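Local coordinates for GTPase-activating protein BEM3 (Saccharomyces cerevisiae S288C, PDB 6FSF), which acts as a GTPase-activating protein for CDC42 and, less efficiently, RHO1, its tandem PX and PH domains being the part described here, at residues 24-29 and 94-99; 34-39 and 52-57; 168-173 and 182-187; 189-194 and 206-211. All coordinates share one frame; numbering follows the deposited sequence.

Interaction 1 (24-29 and 94-99)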
loop_
_atom_site.group_PDB
_atom_site.type_symbol
_atom_site.label_atom_id
_atom_site.label_comp_id
_atom_site.label_asym_id
_atom_site.label_seq_id
_atom_site.Cartn_x
_atom_site.Cartn_y
_atom_site.Cartn_z
ATOM N N LEU A 24 -3.988 -0.080 -2.534
ATOM C CA LEU A 24 -4.187 0.770 -1.368
ATOM C C LEU A 24 -2.938 0.909 -0.509
ATOM O O LEU A 24 -2.769 1.936 0.159
ATOM C CB LEU A 24 -5.334 0.226 -0.509
ATOM C CG LEU A 24 -6.721 0.136 -1.156
ATOM C CD1 LEU A 24 -7.716 -0.503 -0.198
ATOM C CD2 LEU A 24 -7.208 1.507 -1.602
ATOM N N SER A 25 -2.058 -0.090 -0.517
ATOM C CA SER A 25 -0.905 -0.098 0.375
ATOM C C SER A 25 0.068 -1.184 -0.057
ATOM O O SER A 25 -0.316 -2.182 -0.675
ATOM C CB SER A 25 -1.321 -0.326 1.831
ATOM O OG SER A 25 -0.183 -0.481 2.664
ATOM N N THR A 26 1.341 -0.969 0.284
ATOM C CA THR A 26 2.373 -1.996 0.206
ATOM C C THR A 26 3.031 -2.218 1.565
ATOM O O THR A 26 4.133 -2.772 1.638
ATOM C CB THR A 26 3.428 -1.638 -0.842
ATOM O OG1 THR A 26 4.150 -0.472 -0.425
ATOM C CG2 THR A 26 2.770 -1.360 -2.189
ATOM N N LEU A 27 2.372 -1.788 2.645
ATOM C CA LEU A 27 2.845 -1.993 4.011
ATOM C C LEU A 27 1.845 -2.789 4.839
ATOM O O LEU A 27 1.908 -2.771 6.072
ATOM C CB LEU A 27 3.135 -0.652 4.686
ATOM C CG LEU A 27 4.152 0.250 3.991
ATOM C CD1 LEU A 27 4.296 1.552 4.759
ATOM C CD2 LEU A 27 5.489 -0.457 3.862
ATOM N N TYR A 28 0.925 -3.489 4.184
ATOM C CA TYR A 28 -0.119 -4.228 4.878
ATOM C C TYR A 28 0.436 -5.516 5.475
ATOM O O TYR A 28 1.202 -6.238 4.835
ATOM C CB TYR A 28 -1.265 -4.546 3.917
ATOM C CG TYR A 28 -2.421 -5.297 4.542
ATOM C CD1 TYR A 28 -2.549 -6.672 4.384
ATOM C CD2 TYR A 28 -3.390 -4.628 5.279
ATOM C CE1 TYR A 28 -3.605 -7.362 4.949
ATOM C CE2 TYR A 28 -4.452 -5.309 5.849
ATOM C CZ TYR A 28 -4.555 -6.675 5.681
ATOM O OH TYR A 28 -5.610 -7.354 6.249
ATOM N N ARG A 29 0.041 -5.799 6.711
ATOM C CA ARG A 29 0.409 -7.031 7.400
ATOM C C ARG A 29 -0.705 -8.054 7.204
ATOM O O ARG A 29 -1.844 -7.828 7.632
ATOM C CB ARG A 29 0.655 -6.777 8.888
ATOM C CG ARG A 29 1.828 -5.852 9.177
ATOM C CD ARG A 29 2.748 -6.454 10.231
ATOM N NE ARG A 29 3.684 -5.474 10.780
ATOM C CZ ARG A 29 4.971 -5.396 10.459
ATOM N NH1 ARG A 29 5.496 -6.247 9.588
ATOM N NH2 ARG A 29 5.737 -4.467 11.016
ATOM N N ASP A 94 6.342 5.270 -1.705
ATOM C CA ASP A 94 5.429 6.068 -2.517
ATOM C C ASP A 94 5.507 5.672 -3.985
ATOM O O ASP A 94 4.483 5.563 -4.668
ATOM C CB ASP A 94 5.749 7.554 -2.350
ATOM C CG ASP A 94 4.785 8.446 -3.107
ATOM O OD1 ASP A 94 4.003 9.166 -2.452
ATOM O OD2 ASP A 94 4.802 8.425 -4.354
ATOM N N THR A 95 6.722 5.450 -4.488
ATOM C CA THR A 95 6.899 5.213 -5.917
ATOM C C THR A 95 6.366 3.845 -6.326
ATOM O O THR A 95 5.607 3.730 -7.297
ATOM C CB THR A 95 8.375 5.353 -6.293
ATOM O OG1 THR A 95 8.828 6.674 -5.970
ATOM C CG2 THR A 95 8.568 5.118 -7.778
ATOM N N ARG A 96 6.742 2.794 -5.588
ATOM C CA ARG A 96 6.378 1.436 -5.986
ATOM C C ARG A 96 4.870 1.220 -5.950
ATOM O O ARG A 96 4.350 0.359 -6.672
ATOM C CB ARG A 96 7.089 0.420 -5.091
ATOM C CG ARG A 96 6.579 0.360 -3.655
ATOM C CD ARG A 96 7.573 -0.364 -2.755
ATOM N NE ARG A 96 6.998 -0.745 -1.470
ATOM C CZ ARG A 96 7.696 -1.268 -0.465
ATOM N NH1 ARG A 96 9.001 -1.464 -0.594
ATOM N NH2 ARG A 96 7.089 -1.589 0.672
ATOM N N LYS A 97 4.153 1.988 -5.128
ATOM C CA LYS A 97 2.698 1.892 -5.108
ATOM C C LYS A 97 2.092 2.453 -6.388
ATOM O O LYS A 97 1.091 1.928 -6.892
ATOM C CB LYS A 97 2.155 2.617 -3.879
ATOM C CG LYS A 97 0.644 2.589 -3.722
ATOM C CD LYS A 97 0.251 3.248 -2.411
ATOM C CE LYS A 97 -1.236 3.532 -2.348
ATOM N NZ LYS A 97 -1.674 4.409 -3.467
ATOM N N ASN A 98 2.688 3.516 -6.937
ATOM C CA ASN A 98 2.179 4.087 -8.180
ATOM C C ASN A 98 2.454 3.170 -9.364
ATOM O O ASN A 98 1.610 3.031 -10.258
ATOM C CB ASN A 98 2.795 5.466 -8.421
ATOM C CG ASN A 98 2.449 6.457 -7.331
ATOM O OD1 ASN A 98 1.412 6.343 -6.678
ATOM N ND2 ASN A 98 3.315 7.444 -7.132
ATOM N N ILE A 99 3.630 2.541 -9.392
ATOM C CA ILE A 99 3.949 1.622 -10.479
ATOM C C ILE A 99 3.019 0.416 -10.443
ATOM O O ILE A 99 2.552 -0.061 -11.485
ATOM C CB ILE A 99 5.428 1.198 -10.403
ATOM C CG1 ILE A 99 6.339 2.426 -10.419
ATOM C CG2 ILE A 99 5.773 0.239 -11.538
ATOM C CD1 ILE A 99 7.803 2.098 -10.351
#

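Interaction 2 (34-39 and 52-57)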
loop_
_atom_site.group_PDB
_atom_site.type_symbol
_atom_site.label_atom_id
_atom_site.label_comp_id
_atom_site.label_asym_id
_atom_site.label_seq_id
_atom_site.Cartn_x
_atom_site.Cartn_y
_atom_site.Cartn_z
ATOM N N ASP A 34 3.466 -10.540 7.582
ATOM C CA ASP A 34 4.520 -10.032 6.718
ATOM C C ASP A 34 3.972 -8.880 5.886
ATOM O O ASP A 34 2.781 -8.844 5.561
ATOM C CB ASP A 34 5.072 -11.127 5.797
ATOM C CG ASP A 34 5.886 -12.166 6.546
ATOM O OD1 ASP A 34 7.098 -11.939 6.748
ATOM O OD2 ASP A 34 5.316 -13.210 6.930
ATOM N N LEU A 35 4.849 -7.927 5.566
ATOM C CA LEU A 35 4.460 -6.809 4.717
ATOM C C LEU A 35 4.018 -7.320 3.353
ATOM O O LEU A 35 4.719 -8.109 2.715
ATOM C CB LEU A 35 5.623 -5.830 4.566
ATOM C CG LEU A 35 6.155 -5.158 5.837
ATOM C CD1 LEU A 35 7.286 -4.193 5.508
ATOM C CD2 LEU A 35 5.039 -4.441 6.580
ATOM N N SER A 36 2.846 -6.874 2.908
ATOM C CA SER A 36 2.272 -7.343 1.654
ATOM C C SER A 36 1.545 -6.190 0.973
ATOM O O SER A 36 1.452 -5.082 1.506
ATOM C CB SER A 36 1.343 -8.536 1.881
ATOM O OG SER A 36 0.234 -8.165 2.682
ATOM N N ILE A 37 1.010 -6.473 -0.210
ATOM C CA ILE A 37 0.407 -5.474 -1.082
ATOM C C ILE A 37 -1.107 -5.641 -1.012
ATOM O O ILE A 37 -1.647 -6.674 -1.428
ATOM C CB ILE A 37 0.921 -5.606 -2.523
ATOM C CG1 ILE A 37 2.443 -5.440 -2.556
ATOM C CG2 ILE A 37 0.241 -4.598 -3.435
ATOM C CD1 ILE A 37 3.094 -5.968 -3.813
ATOM N N LEU A 38 -1.792 -4.628 -0.484
ATOM C CA LEU A 38 -3.247 -4.640 -0.366
ATOM C C LEU A 38 -3.864 -4.009 -1.609
ATOM O O LEU A 38 -3.521 -2.882 -1.974
ATOM C CB LEU A 38 -3.693 -3.885 0.889
ATOM C CG LEU A 38 -5.191 -3.900 1.198
ATOM C CD1 LEU A 38 -5.646 -5.306 1.562
ATOM C CD2 LEU A 38 -5.529 -2.916 2.309
ATOM N N ILE A 39 -4.779 -4.734 -2.249
ATOM C CA ILE A 39 -5.357 -4.335 -3.526
ATOM C C ILE A 39 -6.874 -4.386 -3.418
ATOM O O ILE A 39 -7.432 -5.375 -2.928
ATOM C CB ILE A 39 -4.870 -5.238 -4.676
ATOM C CG1 ILE A 39 -3.354 -5.157 -4.812
ATOM C CG2 ILE A 39 -5.559 -4.859 -5.981
ATOM C CD1 ILE A 39 -2.773 -6.220 -5.704
ATOM N N LYS A 52 -11.281 -6.866 -1.117
ATOM C CA LYS A 52 -9.847 -6.618 -1.093
ATOM C C LYS A 52 -9.109 -7.943 -0.964
ATOM O O LYS A 52 -9.663 -8.947 -0.509
ATOM C CB LYS A 52 -9.435 -5.700 0.066
ATOM C CG LYS A 52 -10.228 -4.418 0.188
ATOM C CD LYS A 52 -9.655 -3.556 1.301
ATOM C CE LYS A 52 -10.651 -2.519 1.779
ATOM N NZ LYS A 52 -11.870 -3.175 2.334
ATOM N N PHE A 53 -7.840 -7.936 -1.362
ATOM C CA PHE A 53 -6.982 -9.093 -1.168
ATOM C C PHE A 53 -5.558 -8.610 -0.936
ATOM O O PHE A 53 -5.228 -7.445 -1.168
ATOM C CB PHE A 53 -7.060 -10.068 -2.350
ATOM C CG PHE A 53 -6.604 -9.486 -3.658
ATOM C CD1 PHE A 53 -5.309 -9.680 -4.102
ATOM C CD2 PHE A 53 -7.477 -8.759 -4.453
ATOM C CE1 PHE A 53 -4.883 -9.152 -5.310
ATOM C CE2 PHE A 53 -7.059 -8.226 -5.662
ATOM C CZ PHE A 53 -5.760 -8.427 -6.090
ATOM N N SER A 54 -4.715 -9.525 -0.466
ATOM C CA SER A 54 -3.354 -9.202 -0.071
ATOM C C SER A 54 -2.397 -10.188 -0.719
ATOM O O SER A 54 -2.650 -11.395 -0.716
ATOM C CB SER A 54 -3.206 -9.239 1.452
ATOM O OG SER A 54 -1.880 -8.928 1.840
ATOM N N LYS A 55 -1.305 -9.674 -1.275
ATOM C CA LYS A 55 -0.299 -10.507 -1.917
ATOM C C LYS A 55 1.083 -9.996 -1.549
ATOM O O LYS A 55 1.317 -8.785 -1.526
ATOM C CB LYS A 55 -0.449 -10.505 -3.445
ATOM C CG LYS A 55 -1.798 -10.978 -3.954
ATOM C CD LYS A 55 -1.967 -12.476 -3.780
ATOM C CE LYS A 55 -3.293 -12.936 -4.353
ATOM N NZ LYS A 55 -3.455 -14.414 -4.282
ATOM N N SER A 56 1.992 -10.922 -1.260
ATOM C CA SER A 56 3.392 -10.559 -1.131
ATOM C C SER A 56 3.954 -10.186 -2.499
ATOM O O SER A 56 3.394 -10.527 -3.545
ATOM C CB SER A 56 4.199 -11.709 -0.526
ATOM O OG SER A 56 4.373 -12.759 -1.463
ATOM N N ILE A 57 5.080 -9.466 -2.485
ATOM C CA ILE A 57 5.720 -9.085 -3.741
ATOM C C ILE A 57 6.158 -10.323 -4.509
ATOM O O ILE A 57 6.158 -10.332 -5.748
ATOM C CB ILE A 57 6.898 -8.126 -3.466
ATOM C CG1 ILE A 57 7.616 -7.757 -4.768
ATOM C CG2 ILE A 57 7.866 -8.735 -2.463
ATOM C CD1 ILE A 57 6.734 -7.053 -5.776
#

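Interaction 3 (168-173 and 182-187)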
loop_
_atom_site.group_PDB
_atom_site.type_symbol
_atom_site.label_atom_id
_atom_site.label_comp_id
_atom_site.label_asym_id
_atom_site.label_seq_id
_atom_site.Cartn_x
_atom_site.Cartn_y
_atom_site.Cartn_z
ATOM N N ASP A 168 -8.986 9.878 20.851
ATOM C CA ASP A 168 -9.345 11.187 21.384
ATOM C C ASP A 168 -8.404 12.246 20.816
ATOM O O ASP A 168 -8.532 12.627 19.649
ATOM C CB ASP A 168 -9.325 11.169 22.916
ATOM C CG ASP A 168 -10.308 10.169 23.497
ATOM O OD1 ASP A 168 -11.512 10.495 23.586
ATOM O OD2 ASP A 168 -9.886 9.048 23.854
ATOM N N ASP A 169 -7.460 12.722 21.626
ATOM C CA ASP A 169 -6.394 13.623 21.199
ATOM C C ASP A 169 -5.035 13.030 21.541
ATOM O O ASP A 169 -4.106 13.734 21.939
ATOM C CB ASP A 169 -6.551 15.002 21.839
ATOM C CG ASP A 169 -7.308 15.977 20.963
ATOM O OD1 ASP A 169 -8.036 15.534 20.047
ATOM O OD2 ASP A 169 -7.174 17.196 21.192
ATOM N N VAL A 170 -4.919 11.711 21.406
ATOM C CA VAL A 170 -3.701 10.977 21.723
ATOM C C VAL A 170 -3.423 10.002 20.588
ATOM O O VAL A 170 -4.325 9.282 20.147
ATOM C CB VAL A 170 -3.819 10.239 23.073
ATOM C CG1 VAL A 170 -2.674 9.256 23.257
ATOM C CG2 VAL A 170 -3.860 11.240 24.223
ATOM N N LEU A 171 -2.185 9.986 20.106
ATOM C CA LEU A 171 -1.776 9.099 19.024
ATOM C C LEU A 171 -1.093 7.869 19.604
ATOM O O LEU A 171 -0.256 7.985 20.506
ATOM C CB LEU A 171 -0.838 9.822 18.056
ATOM C CG LEU A 171 -0.198 8.983 16.949
ATOM C CD1 LEU A 171 -1.265 8.259 16.145
ATOM C CD2 LEU A 171 0.666 9.849 16.044
ATOM N N GLN A 172 -1.457 6.693 19.094
ATOM C CA GLN A 172 -0.869 5.433 19.527
ATOM C C GLN A 172 -0.243 4.737 18.328
ATOM O O GLN A 172 -0.868 4.638 17.270
ATOM C CB GLN A 172 -1.914 4.528 20.182
ATOM C CG GLN A 172 -2.625 5.152 21.373
ATOM C CD GLN A 172 -3.093 4.119 22.384
ATOM O OE1 GLN A 172 -2.804 2.929 22.253
ATOM N NE2 GLN A 172 -3.815 4.573 23.402
ATOM N N LEU A 173 0.988 4.261 18.493
ATOM C CA LEU A 173 1.709 3.548 17.448
ATOM C C LEU A 173 1.999 2.124 17.901
ATOM O O LEU A 173 2.428 1.896 19.035
ATOM C CB LEU A 173 3.016 4.263 17.086
ATOM C CG LEU A 173 2.882 5.730 16.670
ATOM C CD1 LEU A 173 4.223 6.310 16.243
ATOM C CD2 LEU A 173 1.854 5.891 15.564
ATOM N N THR A 182 3.465 6.172 22.331
ATOM C CA THR A 182 2.205 6.809 22.704
ATOM C C THR A 182 2.453 8.306 22.826
ATOM O O THR A 182 3.397 8.723 23.505
ATOM C CB THR A 182 1.656 6.232 24.020
ATOM O OG1 THR A 182 1.692 4.798 23.966
ATOM C CG2 THR A 182 0.218 6.666 24.253
ATOM N N ILE A 183 1.613 9.113 22.174
ATOM C CA ILE A 183 1.906 10.525 21.953
ATOM C C ILE A 183 0.720 11.397 22.344
ATOM O O ILE A 183 -0.426 11.112 21.984
ATOM C CB ILE A 183 2.315 10.778 20.487
ATOM C CG1 ILE A 183 3.746 10.311 20.290
ATOM C CG2 ILE A 183 2.206 12.251 20.134
ATOM C CD1 ILE A 183 4.655 10.753 21.438
ATOM N N LYS A 184 1.007 12.470 23.078
ATOM C CA LYS A 184 0.024 13.496 23.401
ATOM C C LYS A 184 0.088 14.599 22.352
ATOM O O LYS A 184 1.159 15.164 22.107
ATOM C CB LYS A 184 0.288 14.077 24.789
ATOM C CG LYS A 184 -0.351 13.323 25.938
ATOM C CD LYS A 184 0.164 13.878 27.258
ATOM C CE LYS A 184 -0.921 13.927 28.320
ATOM N NZ LYS A 184 -0.389 14.546 29.566
ATOM N N LEU A 185 -1.056 14.909 21.736
ATOM C CA LEU A 185 -1.088 15.990 20.756
ATOM C C LEU A 185 -1.128 17.360 21.416
ATOM O O LEU A 185 -0.662 18.341 20.825
ATOM C CB LEU A 185 -2.286 15.833 19.820
ATOM C CG LEU A 185 -2.070 15.054 18.520
ATOM C CD1 LEU A 185 -1.937 13.562 18.791
ATOM C CD2 LEU A 185 -3.199 15.329 17.537
ATOM N N ARG A 186 -1.679 17.453 22.628
ATOM C CA ARG A 186 -1.765 18.747 23.298
ATOM C C ARG A 186 -0.394 19.246 23.738
ATOM O O ARG A 186 -0.180 20.460 23.837
ATOM C CB ARG A 186 -2.706 18.656 24.497
ATOM C CG ARG A 186 -4.114 18.221 24.140
ATOM C CD ARG A 186 -4.974 18.099 25.383
ATOM N NE ARG A 186 -6.107 17.205 25.171
ATOM C CZ ARG A 186 -6.045 15.884 25.294
ATOM N NH1 ARG A 186 -4.901 15.299 25.627
ATOM N NH2 ARG A 186 -7.125 15.143 25.084
ATOM N N GLN A 187 0.541 18.336 24.009
ATOM C CA GLN A 187 1.888 18.731 24.406
ATOM C C GLN A 187 2.797 19.009 23.215
ATOM O O GLN A 187 3.861 19.614 23.389
ATOM C CB GLN A 187 2.527 17.646 25.278
ATOM C CG GLN A 187 1.790 17.332 26.576
ATOM C CD GLN A 187 2.044 18.366 27.657
ATOM O OE1 GLN A 187 1.841 19.565 27.450
ATOM N NE2 GLN A 187 2.498 17.907 28.820
#

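Interaction 4 (189-194 and 206-211)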
loop_
_atom_site.group_PDB
_atom_site.type_symbol
_atom_site.label_atom_id
_atom_site.label_comp_id
_atom_site.label_asym_id
_atom_site.label_seq_id
_atom_site.Cartn_x
_atom_site.Cartn_y
_atom_site.Cartn_z
ATOM N N SER A 189 3.940 19.779 18.920
ATOM C CA SER A 189 3.813 20.669 17.777
ATOM C C SER A 189 4.022 19.868 16.500
ATOM O O SER A 189 4.702 18.836 16.502
ATOM C CB SER A 189 4.824 21.822 17.854
ATOM O OG SER A 189 6.155 21.335 17.875
ATOM N N ILE A 190 3.426 20.340 15.408
ATOM C CA ILE A 190 3.405 19.610 14.147
ATOM C C ILE A 190 3.828 20.542 13.021
ATOM O O ILE A 190 3.417 21.708 12.978
ATOM C CB ILE A 190 2.010 19.008 13.864
ATOM C CG1 ILE A 190 1.583 18.063 14.986
ATOM C CG2 ILE A 190 2.002 18.269 12.532
ATOM C CD1 ILE A 190 0.748 18.716 16.075
ATOM N N GLU A 191 4.653 20.025 12.113
ATOM C CA GLU A 191 5.102 20.774 10.948
ATOM C C GLU A 191 5.310 19.814 9.786
ATOM O O GLU A 191 5.761 18.683 9.983
ATOM C CB GLU A 191 6.402 21.536 11.239
ATOM C CG GLU A 191 7.558 20.646 11.680
ATOM C CD GLU A 191 8.843 21.420 11.902
ATOM O OE1 GLU A 191 8.912 22.591 11.476
ATOM O OE2 GLU A 191 9.783 20.860 12.505
ATOM N N LEU A 192 4.972 20.270 8.581
ATOM C CA LEU A 192 5.250 19.488 7.385
ATOM C C LEU A 192 6.736 19.523 7.061
ATOM O O LEU A 192 7.403 20.548 7.229
ATOM C CB LEU A 192 4.460 20.021 6.188
ATOM C CG LEU A 192 2.950 19.800 6.085
ATOM C CD1 LEU A 192 2.193 20.821 6.922
ATOM C CD2 LEU A 192 2.514 19.862 4.629
ATOM N N ILE A 193 7.253 18.393 6.595
ATOM C CA ILE A 193 8.591 18.327 6.018
ATOM C C ILE A 193 8.436 18.417 4.497
ATOM O O ILE A 193 7.730 17.584 3.915
ATOM C CB ILE A 193 9.316 17.037 6.417
ATOM C CG1 ILE A 193 9.611 17.042 7.919
ATOM C CG2 ILE A 193 10.597 16.881 5.609
ATOM C CD1 ILE A 193 9.569 15.670 8.550
ATOM N N PRO A 194 9.044 19.405 3.846
ATOM C CA PRO A 194 8.891 19.513 2.388
ATOM C C PRO A 194 9.513 18.320 1.685
ATOM O O PRO A 194 10.603 17.866 2.044
ATOM C CB PRO A 194 9.626 20.816 2.054
ATOM C CG PRO A 194 10.605 20.995 3.173
ATOM C CD PRO A 194 9.926 20.447 4.394
ATOM N N GLY A 206 5.933 13.562 4.540
ATOM C CA GLY A 206 6.295 13.481 5.939
ATOM C C GLY A 206 5.996 14.714 6.765
ATOM O O GLY A 206 5.800 15.810 6.231
ATOM N N PHE A 207 5.960 14.530 8.082
ATOM C CA PHE A 207 5.760 15.619 9.024
ATOM C C PHE A 207 6.461 15.266 10.328
ATOM O O PHE A 207 6.792 14.105 10.583
ATOM C CB PHE A 207 4.271 15.901 9.258
ATOM C CG PHE A 207 3.444 14.666 9.476
ATOM C CD1 PHE A 207 2.746 14.090 8.426
ATOM C CD2 PHE A 207 3.361 14.083 10.729
ATOM C CE1 PHE A 207 1.983 12.955 8.623
ATOM C CE2 PHE A 207 2.600 12.948 10.933
ATOM C CZ PHE A 207 1.910 12.383 9.878
ATOM N N LEU A 208 6.686 16.284 11.153
ATOM C CA LEU A 208 7.413 16.139 12.408
ATOM C C LEU A 208 6.495 16.458 13.577
ATOM O O LEU A 208 5.824 17.495 13.581
ATOM C CB LEU A 208 8.640 17.056 12.441
ATOM C CG LEU A 208 9.337 17.207 13.795
ATOM C CD1 LEU A 208 9.814 15.854 14.299
ATOM C CD2 LEU A 208 10.494 18.191 13.706
ATOM N N ILE A 209 6.477 15.573 14.569
ATOM C CA ILE A 209 5.742 15.779 15.812
ATOM C C ILE A 209 6.760 15.947 16.932
ATOM O O ILE A 209 7.537 15.028 17.219
ATOM C CB ILE A 209 4.781 14.617 16.106
ATOM C CG1 ILE A 209 3.795 14.437 14.950
ATOM C CG2 ILE A 209 4.034 14.861 17.404
ATOM C CD1 ILE A 209 2.735 13.387 15.208
ATOM N N THR A 210 6.760 17.122 17.562
ATOM C CA THR A 210 7.711 17.463 18.619
ATOM C C THR A 210 6.950 17.562 19.938
ATOM O O THR A 210 6.327 18.587 20.228
ATOM C CB THR A 210 8.438 18.767 18.303
ATOM O OG1 THR A 210 9.055 18.674 17.012
ATOM C CG2 THR A 210 9.513 19.037 19.343
ATOM N N GLU A 211 7.023 16.505 20.745
ATOM C CA GLU A 211 6.237 16.394 21.969
ATOM C C GLU A 211 7.015 16.972 23.147
ATOM O O GLU A 211 8.145 16.554 23.417
ATOM C CB GLU A 211 5.868 14.936 22.239
ATOM C CG GLU A 211 4.854 14.748 23.355
ATOM C CD GLU A 211 4.643 13.290 23.710
ATOM O OE1 GLU A 211 5.647 12.554 23.818
ATOM O OE2 GLU A 211 3.475 12.879 23.874
#

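Interaction 1 (24-29 and 94-99)
Thr26 OG1 is gripped by the guanidinium group of Arg96, which reaches it from helix 90-107. Arg96 NE donates the stronger bond, 3.0 Å to Thr26 OG1 at an N-H...O angle of 161°, with the hydroxyl at the edge of the guanidinium and only 2° out of its plane. Arg96 NH2 adds two weak, bent bonds, one to the same OG1 and one to the backbone Thr26 O, each 3.3 Å long. The arginine chain runs extended from CG to NE, which carries the group from the helix to the corner where strand 19-29 turns at Thr26. Its remaining amino group, NH1, is held by the carbonyl of Leu84, and Leu27 CD2 lies obliquely 3.7 Å from Arg96 NH2. An alanine in place of Arg96 would probably leave Thr26 OG1 and the carbonyl of Leu84 without these donors and weaken the polar tie between corner and helix. The next residue, Lys97, lays its CE 3.3 Å from Leu24 O, a contact of carbon with oxygen. Within the corner, Leu27 N donates to Ser25 OG at 2.9 Å in an ST turn; from the PH domain, Glu228 bonds Ser25 OG and Thr26 N. The buried guanidinium is thus shared between Thr26 and the carbonyl of Leu84, tying the bend of the PX-domain sheet to its helix.

Interaction 2 (34-39 and 52-57)
Ile37 N donates to Lys55 O at 2.7 Å, and Lys55 N returns a bond to Ile37 O. Two residues on, Ile39 and Phe53 exchange a second such pair, Ile39 N to Phe53 O at 3.0 Å and the reverse. These two hydrogen-bonded pairs zip the antiparallel hairpin of strands 35-43 and 49-55 in the PX domain. Between them, Leu38 and Ser54 form a non-hydrogen-bonded pair, whose amides turn outward to the flanking strands, where Leu38 pairs with strand 19-29 and Ser54 with Asp128. Ser36 OG hydrogen-bonds to the carbonyl of Tyr28, while Lys55 NZ is held by Asp128 and Thr127. On the face shared with Ile37 and Lys55, the Phe53 ring takes Ile39 CB over one face, 4.0 Å from its centroid, in a CH-pi contact; Phe53 CG sits between its backbone N and carbonyl carbon (chi1 62°), which lays the ring there. A serine replacing Phe53 would probably leave Ile39 without its aromatic cover and open a gap beside it. With the backbone groups of both pairs satisfied inside the hairpin, burying these strands probably costs little in unmet polar groups, and the isoleucines can face helix 90-107.

Interaction 3 (168-173 and 182-187)
Leu171 and Ile183 exchange the two shortest bonds of this contact: Ile183 N gives to Leu171 O at 2.7 Å, and Leu171 N gives to Ile183 O at 2.8 Å. A third, longer bond runs from Leu185 N to Asp169 O at 3.3 Å, just where strand 179-184 has ended and the chain takes on helical angles. The strands belong to the PH domain, and the non-hydrogen-bonded pairs Val170-Lys184 and Gln172-Thr182 flank the central one. Beyond the backbone, Arg186 swings back over Asp169. Asp169 CB sits over one face of the guanidinium, 3.3 Å from Arg186 NH2, and the two side chains cross at about a right angle. The carboxylate is close enough for attraction, Asp169 OD2 lying 4.1 Å from Arg186 NE, yet it stands well out of the guanidinium plane and no N-H points at it. On the Val170 face, CG1 is anti to the backbone N (chi1 168°), which brings it 3.2 Å from Ile183 O and 4.0 Å from Thr182 CG2. On the other face, Leu171 CB packs against Ile183 CB and Leu185 CD1, the latter at 4.0 Å; Trp236 and Phe240 of helix 230-240 cover Leu171 and Leu185 respectively. The hairpin is therefore two-sided, its apolar face turned to the helix of the PH domain, while at its open end the attraction between the charges is loose and probably weak.

Interaction 4 (189-194 and 206-211)
Strand 188-193 forms an outer edge of the PH-domain sheet, and this contact is its antiparallel pairing with strand 206-211. Ser189 and Thr210 bond in both directions, with Thr210 N to Ser189 O at 2.9 Å, and Glu191 and Leu208 do the same, Leu208 N reaching Glu191 O at 2.8 Å. Farther along, Ile193 N donates to Gly206 O; Arg233 NH1 also binds Gly206 O, as well as Ile193 O. The side chains then sort by face. On one, Glu191 lies beside Leu208 and points the same way, its CG between the backbone N and carbonyl carbon, a setting (chi1 58°) that lets the extended chain follow the leucine and brings Glu191 CG 3.8 Å from Leu208 CB. Ser189 OG meets Thr210 CB at 3.5 Å on the same face, and Ile193 CD1 folds back to 3.6 Å from Phe207 C and 4.2 Å from Leu208 CB. On the opposite face, Ile190 CG1 touches Ile209 CG1 at 4.2 Å, and Phe207 CB rests 3.2 Å from Glu191 O. There Phe207 and Leu192 both reach Leu237 of helix 230-240, while Ile209 packs on Phe240. The edge strand is thus held chiefly by main-chain bonds; its Glu191 face mixes polar and apolar side chains, while Leu192, Phe207 and Ile209 on the other pack against helix 230-240.

Interactions 1 and 2 are neighbours within the PX domain, their centres 9 Å apart, and strands 19-29 and 35-43 are paired: Ser36 N reaches Tyr28 O at 2.6 Å and Leu38 N reaches Ser25 O at 2.9 Å. Interactions 3 and 4 belong to the PH domain, with centres 14 Å apart, and occupy the two outer strand pairs of its sheet. They meet where Glu211 OE2 lies 2.6 Å from Lys184 N, probably a hydrogen bond, and where Leu171 CD2 lies 4.2 Å from Ile209 CD1. Neither PX contact touches a PH contact (about 8 Å between nearest atoms of interactions 1 and 4), but Glu228 and Asn205 of the PH domain hydrogen-bond to interaction 1.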